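Local coordinates for extracellular solute-binding protein, family 1 (Bifidobacterium longum subsp. infantis ATCC 15697, PDB 3QUF), which probably captures a solute, perhaps a carbohydrate, outside the cell and passes it to an ABC-type transporter for uptake, at residues S33-F38 with P67-S72; N41-V46 with E331-A336; L89-R94 with P299-A304; L104-E109 with G127-M132. One frame throughout, in Å; residues are numbered along the deposited sequence.

Interaction 1. Residues S33-F38 with P67-S72; sequences SFYSYF and PAQYIS
Y37 and Y70 mark the closest backbone approach, 6.4 Å between their CA atoms, where the start of helix 67-79 passes over the end of strand 30-36 with its short axis at 142° to the strand. The helix belongs to a beta-alpha-beta crossover: it leads from strand 57-63 to strand 86-89, and strand 30-36 lies between those two in the sheet. Three tyrosines form an aromatic cluster. The Y70 ring reaches from the helix into the bend of the strand end, with Y37 on one side of its plane and Y35 on the other. Y37 turns its ring edge to the Y70 face in a T-shaped pair, while its CB sits 3.9 Å from the Y70 ring centroid in a CH-pi contact. Y35 runs nearly parallel to Y70, planes at 18°, but the rings are slid so far that they hardly overlap, and the nearest touch is Y35 CD2 to Y70 CE1 at 3.4 Å, with Y35 CE2 close behind. Y70 holds CG anti to its backbone N (chi1 -178°), which carries the ring across to the strand, where it and Y35 slide past each other in opposite directions. At the outer end, P67 CB meets Y37 CE1 at the edge of that ring. Y35 OH bonds T73, and R77 forms a cation-pi contact with the Y35 ring; a water links this hydroxyl to Q69 NE2, while Q69 OE1 is held by Q65 N. At the tip of its ring, Y70 OH donates to Y35 O at 2.7 Å from above the carbonyl plane, and it also bonds N88 N.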
loop_
_atom_site.group_PDB
_atom_site.type_symbol
_atom_site.label_atom_id
_atom_site.label_comp_id
_atom_site.label_asym_id
_atom_site.label_seq_id
_atom_site.Cartn_x
_atom_site.Cartn_y
_atom_site.Cartn_z
ATOM N N SER A 33 7.380 3.258 -27.019
ATOM C CA SER A 33 7.698 2.071 -26.267
ATOM C C SER A 33 7.238 2.191 -24.827
ATOM O O SER A 33 7.106 3.293 -24.289
ATOM C CB SER A 33 9.194 1.774 -26.308
ATOM O OG SER A 33 9.900 2.916 -25.884
ATOM N N PHE A 34 6.981 1.048 -24.205
ATOM C CA PHE A 34 6.542 0.979 -22.813
ATOM C C PHE A 34 7.331 -0.132 -22.178
ATOM O O PHE A 34 7.283 -1.262 -22.687
ATOM C CB PHE A 34 5.044 0.689 -22.783
ATOM C CG PHE A 34 4.428 0.436 -21.411
ATOM C CD1 PHE A 34 4.950 0.918 -20.240
ATOM C CD2 PHE A 34 3.251 -0.309 -21.341
ATOM C CE1 PHE A 34 4.339 0.634 -19.001
ATOM C CE2 PHE A 34 2.649 -0.595 -20.128
ATOM C CZ PHE A 34 3.178 -0.148 -18.980
ATOM N N TYR A 35 8.152 0.192 -21.189
ATOM C CA TYR A 35 8.855 -0.833 -20.418
ATOM C C TYR A 35 8.040 -0.989 -19.161
ATOM O O TYR A 35 8.041 -0.122 -18.286
ATOM C CB TYR A 35 10.287 -0.437 -20.100
ATOM C CG TYR A 35 11.065 -1.559 -19.454
ATOM C CD1 TYR A 35 11.036 -2.833 -19.997
ATOM C CD2 TYR A 35 11.806 -1.369 -18.327
ATOM C CE1 TYR A 35 11.755 -3.887 -19.416
ATOM C CE2 TYR A 35 12.529 -2.415 -17.736
ATOM C CZ TYR A 35 12.479 -3.664 -18.279
ATOM O OH TYR A 35 13.198 -4.722 -17.769
ATOM N N SER A 36 7.307 -2.091 -19.087
ATOM C CA SER A 36 6.255 -2.299 -18.084
ATOM C C SER A 36 6.684 -3.138 -16.864
ATOM O O SER A 36 7.245 -4.222 -17.005
ATOM C CB SER A 36 5.073 -2.992 -18.747
ATOM O OG SER A 36 4.038 -3.291 -17.820
ATOM N N TYR A 37 6.436 -2.605 -15.683
ATOM C CA TYR A 37 6.586 -3.362 -14.425
ATOM C C TYR A 37 5.571 -4.511 -14.373
ATOM O O TYR A 37 5.810 -5.568 -13.784
ATOM C CB TYR A 37 6.348 -2.438 -13.276
ATOM C CG TYR A 37 6.284 -3.068 -11.922
ATOM C CD1 TYR A 37 7.430 -3.417 -11.254
ATOM C CD2 TYR A 37 5.072 -3.372 -11.373
ATOM C CE1 TYR A 37 7.351 -3.997 -9.983
ATOM C CE2 TYR A 37 4.969 -3.947 -10.115
ATOM C CZ TYR A 37 6.112 -4.272 -9.452
ATOM O OH TYR A 37 6.009 -4.860 -8.203
ATOM N N PHE A 38 4.427 -4.266 -14.983
ATOM C CA PHE A 38 3.303 -5.215 -14.960
ATOM C C PHE A 38 3.479 -6.258 -16.021
ATOM O O PHE A 38 3.891 -5.981 -17.155
ATOM C CB PHE A 38 2.012 -4.424 -15.178
ATOM C CG PHE A 38 1.723 -3.470 -14.077
ATOM C CD1 PHE A 38 1.260 -3.923 -12.861
ATOM C CD2 PHE A 38 2.039 -2.103 -14.190
ATOM C CE1 PHE A 38 1.034 -3.025 -11.829
ATOM C CE2 PHE A 38 1.821 -1.245 -13.153
ATOM C CZ PHE A 38 1.328 -1.706 -11.987
ATOM N N PRO A 67 10.717 -7.487 -9.909
ATOM C CA PRO A 67 10.917 -6.090 -9.490
ATOM C C PRO A 67 12.350 -5.576 -9.372
ATOM O O PRO A 67 12.581 -4.374 -9.654
ATOM C CB PRO A 67 10.237 -6.042 -8.107
ATOM C CG PRO A 67 9.151 -7.107 -8.196
ATOM C CD PRO A 67 9.714 -8.178 -9.061
ATOM N N ALA A 68 13.294 -6.418 -8.912
ATOM C CA ALA A 68 14.699 -5.988 -8.815
ATOM C C ALA A 68 15.269 -5.790 -10.176
ATOM O O ALA A 68 16.024 -4.811 -10.425
ATOM C CB ALA A 68 15.556 -6.990 -8.057
ATOM N N GLN A 69 14.933 -6.734 -11.057
ATOM C CA GLN A 69 15.428 -6.700 -12.374
ATOM C C GLN A 69 14.771 -5.516 -13.061
ATOM O O GLN A 69 15.416 -4.884 -13.870
ATOM C CB GLN A 69 15.183 -8.016 -13.103
ATOM C CG GLN A 69 15.603 -8.019 -14.562
ATOM C CD GLN A 69 14.452 -7.724 -15.544
ATOM O OE1 GLN A 69 13.331 -7.377 -15.156
ATOM N NE2 GLN A 69 14.740 -7.883 -16.825
ATOM N N TYR A 70 13.510 -5.243 -12.749
ATOM C CA TYR A 70 12.808 -4.120 -13.405
ATOM C C TYR A 70 13.533 -2.808 -13.129
ATOM O O TYR A 70 13.828 -2.032 -14.068
ATOM C CB TYR A 70 11.338 -4.017 -12.950
ATOM C CG TYR A 70 10.640 -2.867 -13.681
ATOM C CD1 TYR A 70 10.265 -3.010 -14.980
ATOM C CD2 TYR A 70 10.419 -1.669 -13.055
ATOM C CE1 TYR A 70 9.683 -1.954 -15.677
ATOM C CE2 TYR A 70 9.799 -0.591 -13.726
ATOM C CZ TYR A 70 9.456 -0.768 -15.027
ATOM O OH TYR A 70 8.879 0.257 -15.743
ATOM N N ILE A 71 13.803 -2.528 -11.869
ATOM C CA ILE A 71 14.352 -1.217 -11.558
ATOM C C ILE A 71 15.760 -1.038 -12.128
ATOM O O ILE A 71 16.095 0.037 -12.635
ATOM C CB ILE A 71 14.273 -0.834 -10.087
ATOM C CG1 ILE A 71 15.039 -1.734 -9.172
ATOM C CG2 ILE A 71 12.801 -0.778 -9.620
ATOM C CD1 ILE A 71 14.821 -1.313 -7.716
ATOM N N SER A 72 16.587 -2.073 -12.104
ATOM C CA SER A 72 17.938 -1.881 -12.631
ATOM C C SER A 72 17.928 -1.792 -14.159
ATOM O O SER A 72 18.697 -1.020 -14.745
ATOM C CB SER A 72 18.905 -2.974 -12.123
ATOM O OG SER A 72 18.544 -4.243 -12.626
HETATM O O HOH W 1 13.062 -7.071 -18.934
#

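Interaction 2. Residues N41-V46 with E331-A336; sequences NQIGEV and EAFTSA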
loop_
_atom_site.group_PDB
_atom_site.type_symbol
_atom_site.label_atom_id
_atom_site.label_comp_id
_atom_site.label_asym_id
_atom_site.label_seq_id
_atom_site.Cartn_x
_atom_site.Cartn_y
_atom_site.Cartn_z
ATOM N N ASN A 41 -0.270 -10.574 -18.024
ATOM C CA ASN A 41 -1.551 -11.010 -17.431
ATOM C C ASN A 41 -2.194 -9.916 -16.611
ATOM O O ASN A 41 -3.358 -10.033 -16.283
ATOM C CB ASN A 41 -1.475 -12.314 -16.634
ATOM C CG ASN A 41 -0.426 -12.320 -15.542
ATOM O OD1 ASN A 41 -0.094 -11.318 -14.942
ATOM N ND2 ASN A 41 0.065 -13.532 -15.236
ATOM N N GLN A 42 -1.452 -8.861 -16.311
ATOM C CA GLN A 42 -2.020 -7.695 -15.601
ATOM C C GLN A 42 -2.371 -6.515 -16.508
ATOM O O GLN A 42 -3.378 -5.835 -16.300
ATOM C CB GLN A 42 -1.040 -7.206 -14.556
ATOM C CG GLN A 42 -0.786 -8.187 -13.416
ATOM C CD GLN A 42 0.508 -7.844 -12.636
ATOM O OE1 GLN A 42 1.642 -7.801 -13.183
ATOM N NE2 GLN A 42 0.340 -7.626 -11.352
ATOM N N ILE A 43 -1.530 -6.240 -17.500
ATOM C CA ILE A 43 -1.710 -5.031 -18.333
ATOM C C ILE A 43 -1.956 -5.303 -19.819
ATOM O O ILE A 43 -2.240 -4.373 -20.577
ATOM C CB ILE A 43 -0.494 -4.063 -18.137
ATOM C CG1 ILE A 43 -0.893 -2.602 -18.405
ATOM C CG2 ILE A 43 0.678 -4.508 -18.970
ATOM C CD1 ILE A 43 -0.207 -1.581 -17.631
ATOM N N GLY A 44 -1.891 -6.571 -20.240
ATOM C CA GLY A 44 -1.997 -6.895 -21.659
ATOM C C GLY A 44 -3.297 -6.457 -22.305
ATOM O O GLY A 44 -3.288 -6.012 -23.443
ATOM N N GLU A 45 -4.419 -6.615 -21.600
ATOM C CA GLU A 45 -5.725 -6.191 -22.132
ATOM C C GLU A 45 -5.808 -4.682 -22.288
ATOM O O GLU A 45 -6.462 -4.168 -23.238
ATOM C CB GLU A 45 -6.904 -6.675 -21.273
ATOM C CG GLU A 45 -8.264 -6.161 -21.801
ATOM C CD GLU A 45 -9.478 -6.825 -21.164
ATOM O OE1 GLU A 45 -9.313 -7.550 -20.165
ATOM O OE2 GLU A 45 -10.599 -6.628 -21.688
ATOM N N VAL A 46 -5.168 -3.947 -21.374
ATOM C CA VAL A 46 -5.083 -2.499 -21.517
ATOM C C VAL A 46 -4.326 -2.148 -22.807
ATOM O O VAL A 46 -4.783 -1.336 -23.629
ATOM C CB VAL A 46 -4.386 -1.829 -20.285
ATOM C CG1 VAL A 46 -4.176 -0.340 -20.517
ATOM C CG2 VAL A 46 -5.192 -2.056 -19.019
ATOM N N GLU A 331 -11.260 -0.570 -15.964
ATOM C CA GLU A 331 -11.931 -1.859 -15.752
ATOM C C GLU A 331 -10.997 -2.999 -16.141
ATOM O O GLU A 331 -10.862 -3.971 -15.394
ATOM C CB GLU A 331 -13.242 -1.943 -16.530
ATOM C CG GLU A 331 -13.903 -3.320 -16.376
ATOM C CD GLU A 331 -15.380 -3.317 -16.712
ATOM O OE1 GLU A 331 -15.813 -2.432 -17.494
ATOM O OE2 GLU A 331 -16.109 -4.207 -16.172
ATOM N N ALA A 332 -10.346 -2.854 -17.293
ATOM C CA ALA A 332 -9.428 -3.882 -17.769
ATOM C C ALA A 332 -8.245 -4.090 -16.827
ATOM O O ALA A 332 -7.915 -5.214 -16.506
ATOM C CB ALA A 332 -8.926 -3.562 -19.180
ATOM N N PHE A 333 -7.669 -3.014 -16.353
ATOM C CA PHE A 333 -6.482 -3.104 -15.507
ATOM C C PHE A 333 -6.824 -3.636 -14.111
ATOM O O PHE A 333 -6.191 -4.566 -13.635
ATOM C CB PHE A 333 -5.852 -1.742 -15.410
ATOM C CG PHE A 333 -4.491 -1.731 -14.734
ATOM C CD1 PHE A 333 -3.597 -2.785 -14.851
ATOM C CD2 PHE A 333 -4.089 -0.611 -14.034
ATOM C CE1 PHE A 333 -2.356 -2.739 -14.232
ATOM C CE2 PHE A 333 -2.848 -0.567 -13.405
ATOM C CZ PHE A 333 -1.984 -1.618 -13.519
ATOM N N THR A 334 -7.852 -3.057 -13.478
ATOM C CA THR A 334 -8.178 -3.456 -12.110
ATOM C C THR A 334 -8.690 -4.897 -12.052
ATOM O O THR A 334 -8.363 -5.637 -11.112
ATOM C CB THR A 334 -9.212 -2.517 -11.458
ATOM O OG1 THR A 334 -10.392 -2.465 -12.284
ATOM C CG2 THR A 334 -8.587 -1.119 -11.236
ATOM N N SER A 335 -9.446 -5.304 -13.049
ATOM C CA SER A 335 -9.982 -6.674 -13.061
ATOM C C SER A 335 -8.835 -7.684 -13.246
ATOM O O SER A 335 -8.817 -8.706 -12.565
ATOM C CB SER A 335 -11.103 -6.856 -14.095
ATOM O OG SER A 335 -10.589 -6.746 -15.411
ATOM N N ALA A 336 -7.864 -7.391 -14.123
ATOM C CA ALA A 336 -6.740 -8.314 -14.365
ATOM C C ALA A 336 -5.758 -8.368 -13.209
ATOM O O ALA A 336 -5.217 -9.441 -12.892
ATOM C CB ALA A 336 -5.992 -7.939 -15.666
#
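F333 and V46 meet where helix 40-53 and helix 327-337 lie side by side, their short axes 7.9 Å apart and running almost antiparallel at 163°. F333 is the side chain to follow. Its CB rests against V46 CG2 at 3.7 Å. CG stands anti to the backbone N (chi1 -171°), which sends the ring across toward helix 40-53. CD1 then comes to 3.4 Å from Q42 O, and this oxygen lies at the ring edge, in its plane, so that it faces C-H and not the pi cloud. One atom further, CE1 approaches I43 CD1 at 4.2 Å, the two side chains crossing at a slant. At the tip, the ring leaves the helix pair and packs edge-to-face with F38, just ahead of helix 40-53.

Two small residues let the helices come this near. A336 CB sits 3.4 Å from N41 O and just as close to Q42 O, and A332 CB touches V46 CG2 at 4.0 Å. Helix 41-46 is kinked, and the amides of E45 and V46 make no bond back to the preceding turn. N41 O and Q42 O, which those amides would meet in a regular helix, face C-H groups of the partner helix instead. With no hydrogen bond or salt bridge across the pair, the contact rests on fit between apolar surfaces, eased by weakly polar C-H approaches to two backbone oxygens.

Interaction 3. Residues L89-R94 with P299-A304; sequences LTMDNR and PDQGFA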
loop_
_atom_site.group_PDB
_atom_site.type_symbol
_atom_site.label_atom_id
_atom_site.label_comp_id
_atom_site.label_asym_id
_atom_site.label_seq_id
_atom_site.Cartn_x
_atom_site.Cartn_y
_atom_site.Cartn_z
ATOM N N LEU A 89 6.934 4.085 -12.153
ATOM C CA LEU A 89 7.538 4.502 -10.918
ATOM C C LEU A 89 6.986 3.579 -9.846
ATOM O O LEU A 89 5.790 3.564 -9.564
ATOM C CB LEU A 89 7.190 5.943 -10.603
ATOM C CG LEU A 89 7.657 6.981 -11.636
ATOM C CD1 LEU A 89 7.184 8.370 -11.230
ATOM C CD2 LEU A 89 9.155 6.982 -11.820
ATOM N N THR A 90 7.867 2.767 -9.305
ATOM C CA THR A 90 7.484 1.789 -8.311
ATOM C C THR A 90 7.870 2.289 -6.932
ATOM O O THR A 90 8.551 3.308 -6.799
ATOM C CB THR A 90 8.146 0.463 -8.550
ATOM O OG1 THR A 90 9.542 0.487 -8.161
ATOM C CG2 THR A 90 8.019 0.046 -10.047
HETATM N N MSE A 91 7.478 1.549 -5.884
HETATM C CA MSE A 91 7.855 1.987 -4.540
HETATM C C MSE A 91 9.346 1.896 -4.290
HETATM O O MSE A 91 9.903 2.606 -3.409
HETATM C CB MSE A 91 7.061 1.197 -3.476
HETATM C CG MSE A 91 5.528 1.373 -3.599
HETATM SE SE MSE A 91 4.898 3.224 -3.471
HETATM C CE MSE A 91 4.654 3.669 -5.400
ATOM N N ASP A 92 10.053 1.107 -5.100
ATOM C CA ASP A 92 11.484 0.990 -4.941
ATOM C C ASP A 92 12.322 1.949 -5.803
ATOM O O ASP A 92 13.502 2.141 -5.506
ATOM C CB ASP A 92 11.941 -0.434 -5.274
ATOM C CG ASP A 92 11.469 -1.448 -4.258
ATOM O OD1 ASP A 92 11.364 -1.108 -3.057
ATOM O OD2 ASP A 92 11.170 -2.581 -4.687
ATOM N N ASN A 93 11.771 2.514 -6.879
ATOM C CA ASN A 93 12.571 3.404 -7.719
ATOM C C ASN A 93 12.000 4.811 -7.861
ATOM O O ASN A 93 12.595 5.638 -8.573
ATOM C CB ASN A 93 12.812 2.774 -9.112
ATOM C CG ASN A 93 11.577 2.892 -10.026
ATOM O OD1 ASN A 93 10.542 3.330 -9.577
ATOM N ND2 ASN A 93 11.698 2.537 -11.292
ATOM N N ARG A 94 10.881 5.113 -7.202
ATOM C CA ARG A 94 10.153 6.357 -7.556
ATOM C C ARG A 94 11.018 7.603 -7.367
ATOM O O ARG A 94 11.078 8.454 -8.275
ATOM C CB ARG A 94 8.830 6.504 -6.809
ATOM C CG ARG A 94 8.948 6.469 -5.305
ATOM C CD ARG A 94 7.567 6.310 -4.642
ATOM N NE ARG A 94 7.743 6.479 -3.219
ATOM C CZ ARG A 94 7.827 7.655 -2.575
ATOM N NH1 ARG A 94 7.746 8.826 -3.200
ATOM N NH2 ARG A 94 8.105 7.670 -1.272
ATOM N N PRO A 299 -0.770 2.956 -3.670
ATOM C CA PRO A 299 -0.887 2.873 -5.094
ATOM C C PRO A 299 -0.158 1.629 -5.639
ATOM O O PRO A 299 0.933 1.300 -5.183
ATOM C CB PRO A 299 -0.211 4.182 -5.561
ATOM C CG PRO A 299 0.906 4.356 -4.575
ATOM C CD PRO A 299 0.197 4.001 -3.266
ATOM N N ASP A 300 -0.755 0.976 -6.617
ATOM C CA ASP A 300 -0.109 -0.149 -7.315
ATOM C C ASP A 300 0.764 0.447 -8.432
ATOM O O ASP A 300 0.439 0.374 -9.628
ATOM C CB ASP A 300 -1.119 -1.145 -7.851
ATOM C CG ASP A 300 -0.449 -2.395 -8.409
ATOM O OD1 ASP A 300 0.750 -2.622 -8.046
ATOM O OD2 ASP A 300 -1.148 -3.217 -9.055
ATOM N N GLN A 301 1.857 1.079 -8.000
ATOM C CA GLN A 301 2.798 1.832 -8.833
ATOM C C GLN A 301 2.167 3.004 -9.602
ATOM O O GLN A 301 0.971 3.250 -9.534
ATOM C CB GLN A 301 3.539 0.909 -9.816
ATOM C CG GLN A 301 3.730 -0.495 -9.382
ATOM C CD GLN A 301 4.203 -0.663 -7.987
ATOM O OE1 GLN A 301 5.036 0.092 -7.463
ATOM N NE2 GLN A 301 3.613 -1.673 -7.317
ATOM N N GLY A 302 3.021 3.754 -10.257
ATOM C CA GLY A 302 2.623 4.911 -11.053
ATOM C C GLY A 302 3.123 4.757 -12.470
ATOM O O GLY A 302 4.063 4.007 -12.738
ATOM N N PHE A 303 2.479 5.467 -13.387
ATOM C CA PHE A 303 2.887 5.524 -14.783
ATOM C C PHE A 303 3.494 6.863 -15.102
ATOM O O PHE A 303 2.967 7.885 -14.688
ATOM C CB PHE A 303 1.677 5.283 -15.683
ATOM C CG PHE A 303 1.118 3.899 -15.563
ATOM C CD1 PHE A 303 0.357 3.537 -14.462
ATOM C CD2 PHE A 303 1.420 2.928 -16.508
ATOM C CE1 PHE A 303 -0.103 2.215 -14.322
ATOM C CE2 PHE A 303 0.950 1.634 -16.358
ATOM C CZ PHE A 303 0.202 1.288 -15.265
ATOM N N ALA A 304 4.581 6.854 -15.852
ATOM C CA ALA A 304 5.345 8.045 -16.183
ATOM C C ALA A 304 5.729 8.037 -17.654
ATOM O O ALA A 304 5.744 6.976 -18.324
ATOM C CB ALA A 304 6.601 8.094 -15.298
HETATM O O HOH W 2 6.533 -1.150 -5.716
#
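L89 and G302 are joined by two backbone bonds of an antiparallel hydrogen-bonded pair: L89 N gives to G302 O at 2.9 Å, and G302 N returns to L89 O at the same length of 2.9 Å, the straighter of the two. Just beyond, Q301 swings its amide over the start of the loop, with OE1 only 3.1 Å from T90 CA and close to T90 CB as well. Q301 OE1 takes a weak, bent bond from M91 N at 3.3 Å; M91 N gives more closely to a water, which in turn donates to Q301 OE1 at 2.6 Å. The Q301 NE2 end is held by D300 OD1. The loop itself is tied by T90, whose OG1, between the backbone N and the carbonyl carbon (chi1 75°), accepts from the amides of D92 and N93 in an ST turn and ST motif, while T90 N gives to N93 OD1 at 2.7 Å. A valine in its place would probably leave those two amides without their side-chain acceptor and let the turn into helix 94-100 slacken. Outward lie apolar contacts: L89 CG against A304 CB at 4.0 Å, and the bent selenomethionine M91 with CE on P299 CG at 3.9 Å. Strand 295-305 runs antiparallel to both 86-89 and 135-144, giving the order 57-63, 30-36, 86-89, 295-305, 135-144, the pattern of a type II periplasmic-binding-protein lobe.

Interaction 4. Residues L104-E109 with G127-M132; sequences LDISGE and GKTYGM
S107 OG is gripped from several directions: it accepts from T129 N at 2.9 Å, donates to D105 OD1 at 2.6 Å on the syn lone pair of that oxygen, and receives a longer bond from a water that also donates to G127 O. D105 OD1 takes S107 N as well, nearly along its C-O axis, which closes an Asx turn. Beside this, I106 N gives to T129 O at 2.8 Å almost head-on. The other carboxylate oxygen, D105 OD2, lies against the aliphatic chain of K128, 3.3 Å from its CD; K128 NZ stands 4.1 Å from OD2, too far for a salt bridge, and a water spans them. Replacing D105 by alanine would probably deprive both S107 groups of their acceptor, leaving the hydroxyl freer to turn from T129 N. I106 sets CG1 between its backbone N and carbonyl carbon (chi1 58°), from where CD1 reaches G131 N at 3.9 Å. Y130 CD1 and CE1 lie against the L104-D105 backbone. With two donors and a nearby lysine, the D105 carboxylate is likely to stay ionised, and through S107 its charge would polarise the hydroxyl that holds T129.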
loop_
_atom_site.group_PDB
_atom_site.type_symbol
_atom_site.label_atom_id
_atom_site.label_comp_id
_atom_site.label_asym_id
_atom_site.label_seq_id
_atom_site.Cartn_x
_atom_site.Cartn_y
_atom_site.Cartn_z
ATOM N N LEU A 104 8.880 13.012 -17.302
ATOM C CA LEU A 104 8.226 14.235 -17.762
ATOM C C LEU A 104 7.352 14.822 -16.670
ATOM O O LEU A 104 6.605 14.116 -16.045
ATOM C CB LEU A 104 7.340 13.922 -18.959
ATOM C CG LEU A 104 6.604 15.089 -19.645
ATOM C CD1 LEU A 104 7.598 16.007 -20.309
ATOM C CD2 LEU A 104 5.603 14.496 -20.707
ATOM N N ASP A 105 7.446 16.138 -16.466
ATOM C CA ASP A 105 6.464 16.852 -15.619
ATOM C C ASP A 105 5.092 16.847 -16.271
ATOM O O ASP A 105 4.902 17.481 -17.350
ATOM C CB ASP A 105 6.987 18.288 -15.456
ATOM C CG ASP A 105 6.053 19.174 -14.638
ATOM O OD1 ASP A 105 5.006 18.710 -14.171
ATOM O OD2 ASP A 105 6.417 20.378 -14.473
ATOM N N ILE A 106 4.152 16.137 -15.656
ATOM C CA ILE A 106 2.787 15.991 -16.156
ATOM C C ILE A 106 1.789 16.769 -15.306
ATOM O O ILE A 106 0.563 16.604 -15.426
ATOM C CB ILE A 106 2.429 14.511 -16.370
ATOM C CG1 ILE A 106 2.580 13.714 -15.071
ATOM C CG2 ILE A 106 3.293 13.932 -17.539
ATOM C CD1 ILE A 106 2.008 12.281 -15.195
ATOM N N SER A 107 2.311 17.706 -14.512
ATOM C CA SER A 107 1.454 18.574 -13.690
ATOM C C SER A 107 0.355 19.202 -14.557
ATOM O O SER A 107 0.627 19.712 -15.636
ATOM C CB SER A 107 2.268 19.696 -13.054
ATOM O OG SER A 107 3.320 19.199 -12.262
ATOM N N GLY A 108 -0.861 19.164 -14.048
ATOM C CA GLY A 108 -1.992 19.875 -14.664
ATOM C C GLY A 108 -2.620 19.193 -15.869
ATOM O O GLY A 108 -3.540 19.743 -16.478
ATOM N N GLU A 109 -2.074 18.048 -16.282
ATOM C CA GLU A 109 -2.595 17.415 -17.486
ATOM C C GLU A 109 -4.037 16.945 -17.250
ATOM O O GLU A 109 -4.403 16.478 -16.157
ATOM C CB GLU A 109 -1.731 16.237 -17.929
ATOM C CG GLU A 109 -0.397 16.637 -18.521
ATOM C CD GLU A 109 -0.443 17.215 -19.942
ATOM O OE1 GLU A 109 -1.493 17.120 -20.618
ATOM O OE2 GLU A 109 0.606 17.727 -20.413
ATOM N N GLY A 127 7.158 19.928 -6.024
ATOM C CA GLY A 127 5.781 20.365 -6.257
ATOM C C GLY A 127 5.199 19.978 -7.609
ATOM O O GLY A 127 4.070 20.372 -7.952
ATOM N N LYS A 128 5.987 19.296 -8.438
ATOM C CA LYS A 128 5.565 18.904 -9.780
ATOM C C LYS A 128 5.227 17.396 -9.779
ATOM O O LYS A 128 5.824 16.604 -9.055
ATOM C CB LYS A 128 6.675 19.205 -10.773
ATOM C CG LYS A 128 6.936 20.690 -10.939
ATOM C CD LYS A 128 8.203 20.961 -11.808
ATOM C CE LYS A 128 8.226 22.428 -12.305
ATOM N NZ LYS A 128 9.449 22.836 -13.139
ATOM N N THR A 129 4.225 17.047 -10.566
ATOM C CA THR A 129 3.797 15.666 -10.721
ATOM C C THR A 129 4.539 14.987 -11.863
ATOM O O THR A 129 4.547 15.491 -12.980
ATOM C CB THR A 129 2.276 15.628 -10.973
ATOM O OG1 THR A 129 1.609 16.246 -9.853
ATOM C CG2 THR A 129 1.784 14.188 -11.044
ATOM N N TYR A 130 5.106 13.823 -11.554
ATOM C CA TYR A 130 5.916 13.040 -12.495
ATOM C C TYR A 130 5.364 11.675 -12.773
ATOM O O TYR A 130 5.933 10.937 -13.595
ATOM C CB TYR A 130 7.344 12.911 -11.962
ATOM C CG TYR A 130 8.069 14.215 -11.971
ATOM C CD1 TYR A 130 8.603 14.740 -13.171
ATOM C CD2 TYR A 130 8.224 14.943 -10.804
ATOM C CE1 TYR A 130 9.274 15.957 -13.184
ATOM C CE2 TYR A 130 8.908 16.173 -10.810
ATOM C CZ TYR A 130 9.406 16.671 -12.011
ATOM O OH TYR A 130 10.057 17.884 -12.035
ATOM N N GLY A 131 4.264 11.292 -12.137
ATOM C CA GLY A 131 3.672 9.956 -12.378
ATOM C C GLY A 131 2.216 9.951 -11.975
ATOM O O GLY A 131 1.756 10.809 -11.172
HETATM N N MSE A 132 1.489 8.983 -12.528
HETATM C CA MSE A 132 0.083 8.861 -12.262
HETATM C C MSE A 132 -0.235 7.434 -11.860
HETATM O O MSE A 132 -0.048 6.513 -12.669
HETATM C CB MSE A 132 -0.739 9.213 -13.531
HETATM C CG MSE A 132 -2.206 8.855 -13.394
HETATM SE SE MSE A 132 -3.191 9.015 -15.075
HETATM C CE MSE A 132 -2.483 7.491 -15.892
HETATM O O HOH W 3 5.771 11.411 -16.334
HETATM O O HOH W 4 8.795 21.255 -15.128
HETATM O O HOH W 5 1.728 19.036 -9.422
#

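How the interactions relate
Interactions 1, 2 and 3 share the first lobe's sheet and the layers against it: strand 30-36 carries interaction 1, while strands 86-89 and 295-305 pair in interaction 3, centres about 10 Å apart. Interaction 2, its centre about 17 Å from each, joins two helices on that sheet, and F34, F38, I43, F303 and F333 fuse it with the sheet. The centre of interaction 4 lies about 13 Å from that of interaction 3, linked where F303 N probably bonds M132 O. Along the chain, interaction 1 comes first and crosses interaction 2, whose span encloses interaction 3, which encloses interaction 4. Chain from 299-304 and 331-336 thus returns to complete a lobe begun at the N-terminus.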